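Local coordinates for 2,3-dihydroxybenzoate-AMP ligase (Mycobacterium smegmatis, PDB 5KEI), which belongs to the ANL superfamily of AMP-binding enzymes, with a large AMP-binding region followed by a smaller C-terminal domain, at residues L79-L90 against V189-P198. Residues are numbered along the deposited sequence; the frame is centred on the assembly and turned at random.
Sequences LADRAAAGIAGL and VTRAAPGPVP
The carbonyl oxygen of V189 meets the helix at G86, whose CA lies 3.3 Å from V189 O in a CA-H...O contact with an angle of 145° at the hydrogen. No conventional hydrogen bond joins 79-90 to 189-198. G86 has no side chain, and the backbone of 189-190 lies close against the helix here. A83 CB packs on T190 CB at 3.7 Å. T190 OG1 is hydrogen-bonded to W186 O, within its own short helix.

L90 and V189 meet tip to tip, L90 CD1 lying 3.9 Å from V189 CG1. That methyl is anti to the backbone N of V189 (chi1 -178°), which carries it to the G86 carbonyl and to L90. L184 and L175 pack against both side chains. The contact lies in the AMP-binding region of this enzyme of the ANL superfamily. It joins helix 73-88 to the chain that leaves helix 186-190, beside the edge strand 184-185 of a mixed sheet. Helix 107-117 packs on the helix through A80, A84 and I87.

Past R191 the chain wraps round the helix. A85 CB touches G195 CA at 3.6 Å. V197 CG2 lies against D81 CB at 3.5 Å, while the D81 carboxylate makes a salt bridge with R52. The P198 ring packs against A84 and A88, its CG 3.8 Å from A88 CB. At the other end, L79 CD2 sits over one face of the R191 guanidinium, 3.7 Å from R191 NE. E107 forms a salt bridge with that guanidinium.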
ATOM      1  N   LEU A  79      12.220 -23.794   4.339  1.00 35.08           N
ATOM      2  CA  LEU A  79      12.441 -22.756   5.328  1.00 37.73           C
ATOM      3  C   LEU A  79      11.135 -22.146   5.802  1.00 39.13           C
ATOM      4  O   LEU A  79      10.934 -21.976   6.998  1.00 38.05           O
ATOM      5  CB  LEU A  79      13.345 -21.670   4.761  1.00 42.00           C
ATOM      6  CG  LEU A  79      14.802 -22.090   4.609  1.00 37.78           C
ATOM      7  CD1 LEU A  79      15.582 -20.986   3.901  1.00 38.74           C
ATOM      8  CD2 LEU A  79      15.383 -22.384   5.975  1.00 35.16           C
ATOM      9  N   ALA A  80      10.252 -21.821   4.860  1.00 38.77           N
ATOM     10  CA  ALA A  80       8.952 -21.267   5.200  1.00 35.07           C
ATOM     11  C   ALA A  80       8.137 -22.264   6.016  1.00 37.97           C
ATOM     12  O   ALA A  80       7.467 -21.874   6.973  1.00 35.19           O
ATOM     13  CB  ALA A  80       8.193 -20.866   3.947  1.00 35.33           C
ATOM     14  N   ASP A  81       8.186 -23.539   5.619  1.00 39.77           N
ATOM     15  CA  ASP A  81       7.503 -24.608   6.354  1.00 43.04           C
ATOM     16  C   ASP A  81       8.008 -24.649   7.787  1.00 41.25           C
ATOM     17  O   ASP A  81       7.221 -24.660   8.740  1.00 44.84           O
ATOM     18  CB  ASP A  81       7.712 -25.985   5.690  1.00 43.26           C
ATOM     19  CG  ASP A  81       6.730 -26.261   4.546  1.00 47.85           C
ATOM     20  OD1 ASP A  81       5.682 -25.585   4.461  1.00 53.12           O
ATOM     21  OD2 ASP A  81       7.005 -27.165   3.724  1.00 46.14           O
ATOM     22  N   ARG A  82       9.329 -24.658   7.936  1.00 40.81           N
ATOM     23  CA  ARG A  82       9.943 -24.716   9.259  1.00 45.91           C
ATOM     24  C   ARG A  82       9.644 -23.468  10.068  1.00 42.82           C
ATOM     25  O   ARG A  82       9.418 -23.540  11.282  1.00 46.19           O
ATOM     26  CB  ARG A  82      11.452 -24.920   9.146  1.00 45.49           C
ATOM     27  CG  ARG A  82      11.838 -26.381   8.993  1.00 52.28           C
ATOM     28  CD  ARG A  82      13.298 -26.508   8.629  1.00 60.38           C
ATOM     29  NE  ARG A  82      14.148 -25.790   9.577  1.00 70.95           N
ATOM     30  CZ  ARG A  82      15.420 -25.480   9.349  1.00 68.74           C
ATOM     31  NH1 ARG A  82      15.990 -25.812   8.194  1.00 66.47           N
ATOM     32  NH2 ARG A  82      16.117 -24.833  10.271  1.00 67.23           N
ATOM     33  N   ALA A  83       9.624 -22.326   9.394  1.00 40.01           N
ATOM     34  CA  ALA A  83       9.359 -21.072  10.070  1.00 37.78           C
ATOM     35  C   ALA A  83       7.922 -21.084  10.563  1.00 34.56           C
ATOM     36  O   ALA A  83       7.621 -20.566  11.632  1.00 30.98           O
ATOM     37  CB  ALA A  83       9.623 -19.885   9.141  1.00 37.55           C
ATOM     38  N   ALA A  84       7.045 -21.706   9.777  1.00 35.85           N
ATOM     39  CA  ALA A  84       5.615 -21.761  10.084  1.00 37.47           C
ATOM     40  C   ALA A  84       5.301 -22.631  11.314  1.00 40.38           C
ATOM     41  O   ALA A  84       4.469 -22.265  12.154  1.00 40.51           O
ATOM     42  CB  ALA A  84       4.841 -22.265   8.867  1.00 33.24           C
ATOM     43  N   ALA A  85       5.957 -23.786  11.400  1.00 43.05           N
ATOM     44  CA  ALA A  85       5.834 -24.658  12.563  1.00 41.11           C
ATOM     45  C   ALA A  85       6.317 -23.925  13.812  1.00 42.16           C
ATOM     46  O   ALA A  85       5.656 -23.954  14.843  1.00 40.86           O
ATOM     47  CB  ALA A  85       6.615 -25.939  12.355  1.00 43.63           C
ATOM     48  N   GLY A  86       7.464 -23.255  13.706  1.00 45.89           N
ATOM     49  CA  GLY A  86       7.995 -22.465  14.808  1.00 40.99           C
ATOM     50  C   GLY A  86       7.001 -21.421  15.300  1.00 46.94           C
ATOM     51  O   GLY A  86       6.787 -21.261  16.516  1.00 44.82           O
ATOM     52  N   ILE A  87       6.381 -20.723  14.346  1.00 42.97           N
ATOM     53  CA  ILE A  87       5.440 -19.644  14.646  1.00 42.30           C
ATOM     54  C   ILE A  87       4.170 -20.181  15.300  1.00 41.07           C
ATOM     55  O   ILE A  87       3.704 -19.632  16.297  1.00 42.27           O
ATOM     56  CB  ILE A  87       5.071 -18.852  13.374  1.00 34.32           C
ATOM     57  CG1 ILE A  87       6.239 -17.946  12.964  1.00 39.00           C
ATOM     58  CG2 ILE A  87       3.829 -18.018  13.613  1.00 31.49           C
ATOM     59  CD1 ILE A  87       6.246 -17.533  11.481  1.00 32.49           C
ATOM     60  N   ALA A  88       3.612 -21.245  14.723  1.00 42.12           N
ATOM     61  CA  ALA A  88       2.482 -21.957  15.316  1.00 44.13           C
ATOM     62  C   ALA A  88       2.824 -22.459  16.730  1.00 44.29           C
ATOM     63  O   ALA A  88       1.955 -22.548  17.612  1.00 43.03           O
ATOM     64  CB  ALA A  88       2.063 -23.131  14.418  1.00 39.33           C
ATOM     65  N   GLY A  89       4.100 -22.767  16.934  1.00 41.73           N
ATOM     66  CA  GLY A  89       4.604 -23.202  18.222  1.00 45.55           C
ATOM     67  C   GLY A  89       4.565 -22.161  19.331  1.00 44.10           C
ATOM     68  O   GLY A  89       4.619 -22.511  20.514  1.00 48.56           O
ATOM     69  N   LEU A  90       4.484 -20.888  18.969  1.00 42.75           N
ATOM     70  CA  LEU A  90       4.415 -19.828  19.975  1.00 43.44           C
ATOM     71  C   LEU A  90       2.964 -19.588  20.366  1.00 44.62           C
ATOM     72  O   LEU A  90       2.677 -18.856  21.314  1.00 46.27           O
ATOM     73  CB  LEU A  90       5.047 -18.521  19.465  1.00 43.87           C
ATOM     74  CG  LEU A  90       6.526 -18.475  19.050  1.00 43.62           C
ATOM     75  CD1 LEU A  90       6.862 -17.097  18.492  1.00 44.00           C
ATOM     76  CD2 LEU A  90       7.453 -18.805  20.209  1.00 37.49           C
ATOM     77  N   VAL A 189      13.468 -19.420  16.736  1.00 44.21           N
ATOM     78  CA  VAL A 189      12.083 -19.846  16.590  1.00 46.45           C
ATOM     79  C   VAL A 189      11.812 -20.498  15.225  1.00 49.67           C
ATOM     80  O   VAL A 189      11.087 -21.487  15.144  1.00 51.74           O
ATOM     81  CB  VAL A 189      11.109 -18.667  16.800  1.00 46.13           C
ATOM     82  CG1 VAL A 189       9.665 -19.139  16.688  1.00 45.44           C
ATOM     83  CG2 VAL A 189      11.349 -18.018  18.154  1.00 43.77           C
ATOM     84  N   THR A 190      12.400 -19.966  14.160  1.00 48.20           N
ATOM     85  CA  THR A 190      12.075 -20.447  12.818  1.00 45.81           C
ATOM     86  C   THR A 190      12.994 -21.575  12.336  1.00 48.91           C
ATOM     87  O   THR A 190      12.562 -22.488  11.624  1.00 43.61           O
ATOM     88  CB  THR A 190      12.112 -19.295  11.808  1.00 40.08           C
ATOM     89  OG1 THR A 190      13.415 -18.709  11.799  1.00 42.58           O
ATOM     90  CG2 THR A 190      11.110 -18.239  12.203  1.00 36.60           C
ATOM     91  N   ARG A 191      14.260 -21.520  12.724  1.00 53.76           N
ATOM     92  CA  ARG A 191      15.188 -22.589  12.363  1.00 59.86           C
ATOM     93  C   ARG A 191      15.256 -23.587  13.500  1.00 62.80           C
ATOM     94  O   ARG A 191      15.074 -23.216  14.662  1.00 66.11           O
ATOM     95  CB  ARG A 191      16.587 -22.042  12.067  1.00 55.41           C
ATOM     96  CG  ARG A 191      16.631 -20.856  11.107  1.00 51.40           C
ATOM     97  CD  ARG A 191      16.115 -21.204   9.718  1.00 54.54           C
ATOM     98  NE  ARG A 191      16.816 -20.418   8.707  1.00 54.76           N
ATOM     99  CZ  ARG A 191      16.431 -19.217   8.280  1.00 51.39           C
ATOM    100  NH1 ARG A 191      15.329 -18.661   8.775  1.00 43.36           N
ATOM    101  NH2 ARG A 191      17.147 -18.574   7.353  1.00 44.15           N
ATOM    102  N   ALA A 192      15.508 -24.848  13.171  1.00 63.80           N
ATOM    103  CA  ALA A 192      15.731 -25.878  14.185  1.00 79.10           C
ATOM    104  C   ALA A 192      14.621 -25.922  15.237  1.00 80.88           C
ATOM    105  O   ALA A 192      14.841 -26.345  16.373  1.00 79.53           O
ATOM    106  CB  ALA A 192      17.092 -25.664  14.863  1.00 81.36           C
ATOM    107  N   ALA A 193      13.437 -25.450  14.866  1.00 79.97           N
ATOM    108  CA  ALA A 193      12.276 -25.613  15.718  1.00 80.19           C
ATOM    109  C   ALA A 193      11.361 -26.585  15.019  1.00 81.24           C
ATOM    110  O   ALA A 193      10.661 -26.221  14.072  1.00 77.11           O
ATOM    111  CB  ALA A 193      11.583 -24.297  15.980  1.00 71.52           C
ATOM    112  N   PRO A 194      11.391 -27.843  15.470  1.00 82.14           N
ATOM    113  CA  PRO A 194      10.563 -28.892  14.882  1.00 78.90           C
ATOM    114  C   PRO A 194       9.085 -28.564  15.056  1.00 82.00           C
ATOM    115  O   PRO A 194       8.704 -27.688  15.846  1.00 79.90           O
ATOM    116  CB  PRO A 194      10.960 -30.141  15.673  1.00 81.93           C
ATOM    117  CG  PRO A 194      11.441 -29.610  16.983  1.00 81.71           C
ATOM    118  CD  PRO A 194      12.117 -28.314  16.662  1.00 84.65           C
ATOM    119  N   GLY A 195       8.260 -29.277  14.306  1.00 76.27           N
ATOM    120  CA  GLY A 195       6.842 -29.006  14.260  1.00 65.95           C
ATOM    121  C   GLY A 195       6.353 -29.784  13.069  1.00 69.73           C
ATOM    122  O   GLY A 195       7.148 -30.441  12.392  1.00 66.91           O
ATOM    123  N   PRO A 196       5.041 -29.733  12.816  1.00 77.81           N
ATOM    124  CA  PRO A 196       4.442 -30.505  11.728  1.00 73.71           C
ATOM    125  C   PRO A 196       4.029 -29.636  10.548  1.00 69.65           C
ATOM    126  O   PRO A 196       3.498 -30.172   9.572  1.00 67.22           O
ATOM    127  CB  PRO A 196       3.211 -31.113  12.396  1.00 70.79           C
ATOM    128  CG  PRO A 196       2.766 -30.011  13.357  1.00 78.29           C
ATOM    129  CD  PRO A 196       4.019 -29.226  13.752  1.00 76.90           C
ATOM    130  N   VAL A 197       4.282 -28.331  10.648  1.00 66.10           N
ATOM    131  CA  VAL A 197       3.693 -27.321   9.761  1.00 63.32           C
ATOM    132  C   VAL A 197       2.179 -27.333   9.922  1.00 60.48           C
ATOM    133  O   VAL A 197       1.511 -28.320   9.618  1.00 58.54           O
ATOM    134  CB  VAL A 197       4.068 -27.529   8.287  1.00 65.48           C
ATOM    135  CG1 VAL A 197       3.321 -26.525   7.398  1.00 54.33           C
ATOM    136  CG2 VAL A 197       5.581 -27.425   8.120  1.00 58.97           C
ATOM    137  N   PRO A 198       1.632 -26.223  10.416  1.00 60.44           N
ATOM    138  CA  PRO A 198       0.227 -26.256  10.827  1.00 56.43           C
ATOM    139  C   PRO A 198      -0.702 -26.461   9.642  1.00 52.87           C
ATOM    140  O   PRO A 198      -0.389 -26.058   8.520  1.00 54.23           O
ATOM    141  CB  PRO A 198       0.022 -24.884  11.479  1.00 52.98           C
ATOM    142  CG  PRO A 198       1.043 -24.005  10.840  1.00 44.72           C
ATOM    143  CD  PRO A 198       2.221 -24.874  10.508  1.00 48.22           C
TER